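Local atomic coordinates of N-terminal acetyltransferase-like protein (Chaetomium thermophilum, PDB entry 5NNP), a protein that probably serves as the TPR-repeat auxiliary subunit of the N-terminal acetyltransferase A complex, wrapping round the catalytic subunit. Residues 315-319 / 320-324. Numbering follows the deposited sequence.
Sequences TLMFD and KGVPS. With CMC (carboxymethyl coenzyme *a), chain B.
Val322 N donates to Met317 O at 3.1 Å, a bond reaching five residues back, while Gly321 N reaches Phe318 O at 2.8 Å, so the last turn of helix 303-320 closes on two backward bonds. The two differ in approach: the donor of Val322 is tilted 29° from the carbonyl plane, whereas that of Gly321 sits well above its plane and misses the lone pairs. One residue earlier, Lys320 N still makes the helical bond to Leu316 O at 3.2 Å. With Gly321 at positive phi (79°), a value that favours glycine, these bonds define a Schellman motif, which here turns the chain out of the helix into the short loop before helix 325-329. Met317 CE lies 4.3 Å from Val322 CG1, a loose apolar contact between the helix and the loop, and both residues also pack on apolar side chains of another protein chain. The CB of Lys320 lies 3.3 Å from Leu316 O, and its CG stands anti to the backbone N (chi1 -160°), after which bends at chi3 and chi4 bring Lys320 NZ to 3.1 Å from O8A of carboxymethyl coenzyme A. This hydrogen bond goes to the 3'-phosphate of the ribose, and the opposite charges expected on the two groups would strengthen it; the ligand is also held by residues of another protein chain. On the helix, Asp319 OD1 is hydrogen-bonded to Tyr349 OH, and the ring of Tyr349 meets Phe318 edge-to-face.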
ATOM      1  N   THR A 315      35.519   7.407  -4.290  1.00 43.43           N
ATOM      2  CA  THR A 315      36.389   8.159  -3.389  1.00 46.49           C
ATOM      3  C   THR A 315      35.591   9.075  -2.463  1.00 46.88           C
ATOM      4  O   THR A 315      35.864   9.145  -1.264  1.00 44.65           O
ATOM      5  CB  THR A 315      37.407   9.018  -4.153  1.00 48.41           C
ATOM      6  OG1 THR A 315      38.187   8.191  -5.026  1.00 48.68           O
ATOM      7  CG2 THR A 315      38.330   9.744  -3.169  1.00 42.73           C
ATOM      8  N   LEU A 316      34.621   9.787  -3.034  1.00 44.96           N
ATOM      9  CA  LEU A 316      33.699  10.608  -2.249  1.00 48.76           C
ATOM     10  C   LEU A 316      33.017   9.803  -1.151  1.00 45.85           C
ATOM     11  O   LEU A 316      32.983  10.223   0.007  1.00 42.90           O
ATOM     12  CB  LEU A 316      32.623  11.236  -3.135  1.00 51.13           C
ATOM     13  CG  LEU A 316      32.977  12.530  -3.854  1.00 63.49           C
ATOM     14  CD1 LEU A 316      31.913  12.835  -4.885  1.00 72.33           C
ATOM     15  CD2 LEU A 316      33.091  13.670  -2.865  1.00 64.53           C
ATOM     16  N   MET A 317      32.462   8.651  -1.512  1.00 37.44           N
ATOM     17  CA  MET A 317      31.659   7.914  -0.549  1.00 43.32           C
ATOM     18  C   MET A 317      32.550   7.266   0.512  1.00 42.75           C
ATOM     19  O   MET A 317      32.256   7.336   1.707  1.00 38.75           O
ATOM     20  CB  MET A 317      30.788   6.861  -1.249  1.00 37.57           C
ATOM     21  CG  MET A 317      29.850   7.436  -2.308  1.00 39.01           C
ATOM     22  SD  MET A 317      28.527   8.520  -1.682  1.00 45.85           S
ATOM     23  CE  MET A 317      27.184   7.340  -1.487  1.00 38.07           C
ATOM     24  N   PHE A 318      33.643   6.647   0.084  1.00 42.10           N
ATOM     25  CA  PHE A 318      34.541   6.009   1.035  1.00 38.62           C
ATOM     26  C   PHE A 318      35.151   7.025   1.985  1.00 36.62           C
ATOM     27  O   PHE A 318      35.237   6.778   3.178  1.00 42.32           O
ATOM     28  CB  PHE A 318      35.627   5.233   0.308  1.00 40.33           C
ATOM     29  CG  PHE A 318      35.112   4.005  -0.367  1.00 45.34           C
ATOM     30  CD1 PHE A 318      33.884   3.472   0.005  1.00 44.69           C
ATOM     31  CD2 PHE A 318      35.834   3.388  -1.381  1.00 40.64           C
ATOM     32  CE1 PHE A 318      33.389   2.336  -0.610  1.00 47.14           C
ATOM     33  CE2 PHE A 318      35.347   2.253  -2.004  1.00 38.82           C
ATOM     34  CZ  PHE A 318      34.128   1.723  -1.623  1.00 44.39           C
ATOM     35  N   ASP A 319      35.549   8.176   1.463  1.00 40.57           N
ATOM     36  CA  ASP A 319      36.139   9.207   2.307  1.00 46.71           C
ATOM     37  C   ASP A 319      35.161   9.685   3.366  1.00 50.36           C
ATOM     38  O   ASP A 319      35.551  10.023   4.489  1.00 52.74           O
ATOM     39  CB  ASP A 319      36.616  10.377   1.460  1.00 38.24           C
ATOM     40  CG  ASP A 319      37.936  10.087   0.781  1.00 44.62           C
ATOM     41  OD1 ASP A 319      38.542   9.032   1.075  1.00 44.62           O
ATOM     42  OD2 ASP A 319      38.372  10.923  -0.031  1.00 48.32           O
ATOM     43  N   LYS A 320      33.889   9.693   2.993  1.00 49.73           N
ATOM     44  CA  LYS A 320      32.812  10.110   3.866  1.00 44.36           C
ATOM     45  C   LYS A 320      32.463   8.958   4.818  1.00 47.01           C
ATOM     46  O   LYS A 320      31.755   9.132   5.803  1.00 51.36           O
ATOM     47  CB  LYS A 320      31.607  10.546   3.020  1.00 47.17           C
ATOM     48  CG  LYS A 320      30.591  11.435   3.736  1.00 56.22           C
ATOM     49  CD  LYS A 320      29.359  11.691   2.862  1.00 64.92           C
ATOM     50  CE  LYS A 320      28.075  11.866   3.698  1.00 66.84           C
ATOM     51  NZ  LYS A 320      28.045  13.111   4.541  1.00 66.40           N
ATOM     52  N   GLY A 321      32.987   7.776   4.522  1.00 40.73           N
ATOM     53  CA  GLY A 321      32.792   6.619   5.374  1.00 37.93           C
ATOM     54  C   GLY A 321      31.439   5.943   5.215  1.00 43.77           C
ATOM     55  O   GLY A 321      31.065   5.095   6.033  1.00 44.81           O
ATOM     56  N   VAL A 322      30.707   6.297   4.165  1.00 34.24           N
ATOM     57  CA  VAL A 322      29.348   5.789   3.989  1.00 38.17           C
ATOM     58  C   VAL A 322      29.286   4.264   3.840  1.00 47.00           C
ATOM     59  O   VAL A 322      29.871   3.699   2.911  1.00 49.58           O
ATOM     60  CB  VAL A 322      28.674   6.421   2.759  1.00 36.87           C
ATOM     61  CG1 VAL A 322      27.299   5.830   2.563  1.00 33.07           C
ATOM     62  CG2 VAL A 322      28.615   7.945   2.902  1.00 32.89           C
ATOM     63  N   PRO A 323      28.560   3.596   4.753  1.00 49.09           N
ATOM     64  CA  PRO A 323      28.351   2.142   4.706  1.00 45.12           C
ATOM     65  C   PRO A 323      27.288   1.681   3.686  1.00 43.62           C
ATOM     66  O   PRO A 323      27.243   0.482   3.411  1.00 38.27           O
ATOM     67  CB  PRO A 323      27.905   1.819   6.133  1.00 43.70           C
ATOM     68  CG  PRO A 323      27.168   3.059   6.563  1.00 42.12           C
ATOM     69  CD  PRO A 323      27.923   4.209   5.936  1.00 45.76           C
ATOM     70  N   SER A 324      26.469   2.594   3.147  1.00 36.60           N
ATOM     71  CA  SER A 324      25.436   2.221   2.178  1.00 32.27           C
ATOM     72  C   SER A 324      25.889   2.349   0.720  1.00 40.67           C
ATOM     73  O   SER A 324      25.069   2.353  -0.203  1.00 41.41           O
ATOM     74  CB  SER A 324      24.199   3.084   2.381  1.00 38.89           C
ATOM     75  OG  SER A 324      23.828   3.110   3.739  1.00 55.70           O
TER
HETATM   76  N1A CMC B 101      25.499  10.074  12.905  1.00 79.60           N
HETATM   77  C2A CMC B 101      25.583  11.435  12.968  1.00 77.91           C
HETATM   78  N3A CMC B 101      24.961  12.221  12.044  1.00 83.04           N
HETATM   79  C4A CMC B 101      24.243  11.653  11.037  1.00 87.75           C
HETATM   80  C5A CMC B 101      24.146  10.249  10.963  1.00 82.81           C
HETATM   81  C6A CMC B 101      24.791   9.466  11.925  1.00 77.33           C
HETATM   82  N6A CMC B 101      24.698   8.079  11.861  1.00 74.84           N
HETATM   83  N7A CMC B 101      23.312   9.953   9.780  1.00 83.34           N
HETATM   84  C8A CMC B 101      22.978  11.161   9.243  1.00 89.89           C
HETATM   85  N9A CMC B 101      23.543  12.100   9.999  1.00 92.71           N
HETATM   86  C1B CMC B 101      23.370  13.484   9.720  1.00 99.30           C
HETATM   87  C2B CMC B 101      24.478  14.040   8.922  1.00104.44           C
HETATM   88  O2B CMC B 101      24.934  15.246   9.546  1.00112.90           O
HETATM   89  C3B CMC B 101      23.902  14.402   7.637  1.00105.17           C
HETATM   90  O3B CMC B 101      24.403  15.691   7.247  1.00107.13           O
HETATM   91  P3B CMC B 101      25.735  15.749   6.402  1.00 73.04           P
HETATM   92  O7A CMC B 101      26.167  17.148   6.235  1.00 75.97           O
HETATM   93  O8A CMC B 101      25.581  14.996   5.025  1.00 63.67           O
HETATM   94  O9A CMC B 101      26.838  15.194   7.180  1.00 86.59           O
HETATM   95  C4B CMC B 101      22.456  14.567   7.896  1.00104.12           C
HETATM   96  O4B CMC B 101      22.165  13.653   8.934  1.00 98.45           O
HETATM   97  C5B CMC B 101      21.727  14.159   6.660  1.00106.83           C
HETATM   98  O5B CMC B 101      22.190  12.828   6.403  1.00107.79           O
HETATM   99  P1A CMC B 101      21.087  11.891   5.692  1.00 54.47           P
HETATM  100  O1A CMC B 101      21.742  10.874   4.802  1.00 44.34           O
HETATM  101  O2A CMC B 101      20.172  12.759   4.839  1.00 40.53           O
HETATM  102  O3A CMC B 101      20.191  11.119   6.809  1.00 46.16           O
HETATM  103  P2A CMC B 101      19.604   9.662   6.678  1.00 50.28           P
HETATM  104  O4A CMC B 101      20.694   8.671   6.974  1.00 31.51           O
HETATM  105  O5A CMC B 101      19.095   9.444   5.297  1.00 39.15           O
HETATM  106  O6A CMC B 101      18.416   9.500   7.695  1.00 37.07           O
HETATM  107  CBP CMC B 101      17.487   9.299   9.908  1.00 32.37           C
HETATM  108  CCP CMC B 101      18.506  10.054   8.989  1.00 33.59           C
HETATM  109  CDP CMC B 101      16.082   9.535   9.265  1.00 22.19           C
HETATM  110  CEP CMC B 101      17.503   9.885  11.362  1.00 28.59           C
HETATM  111  CAP CMC B 101      17.890   7.799   9.935  1.00 26.88           C
HETATM  112  OAP CMC B 101      19.093   7.629  10.597  1.00 27.92           O
HETATM  113  C9P CMC B 101      16.860   6.851  10.564  1.00 29.35           C
HETATM  114  O9P CMC B 101      15.945   6.373   9.877  1.00 33.49           O
HETATM  115  N8P CMC B 101      16.973   6.474  11.961  1.00 28.54           N
HETATM  116  C7P CMC B 101      16.029   5.552  12.570  1.00 24.92           C
HETATM  117  C6P CMC B 101      14.559   6.064  12.572  1.00 19.99           C
HETATM  118  C5P CMC B 101      14.564   7.435  13.205  1.00 29.23           C
HETATM  119  O5P CMC B 101      15.145   7.617  14.249  1.00 37.38           O
HETATM  120  N4P CMC B 101      13.897   8.511  12.537  1.00 31.20           N
HETATM  121  C3P CMC B 101      13.936   9.837  13.116  1.00 22.25           C
HETATM  122  C2P CMC B 101      12.635  10.155  13.851  1.00 18.79           C
HETATM  123  S1P CMC B 101      12.771  11.824  14.539  1.00 44.16           S
HETATM  124  C1  CMC B 101      11.356  12.790  13.986  1.00 35.57           C
HETATM  125  C2  CMC B 101      10.175  11.852  13.895  1.00 39.04           C
HETATM  126  O21 CMC B 101       9.864  11.331  12.832  1.00 36.95           O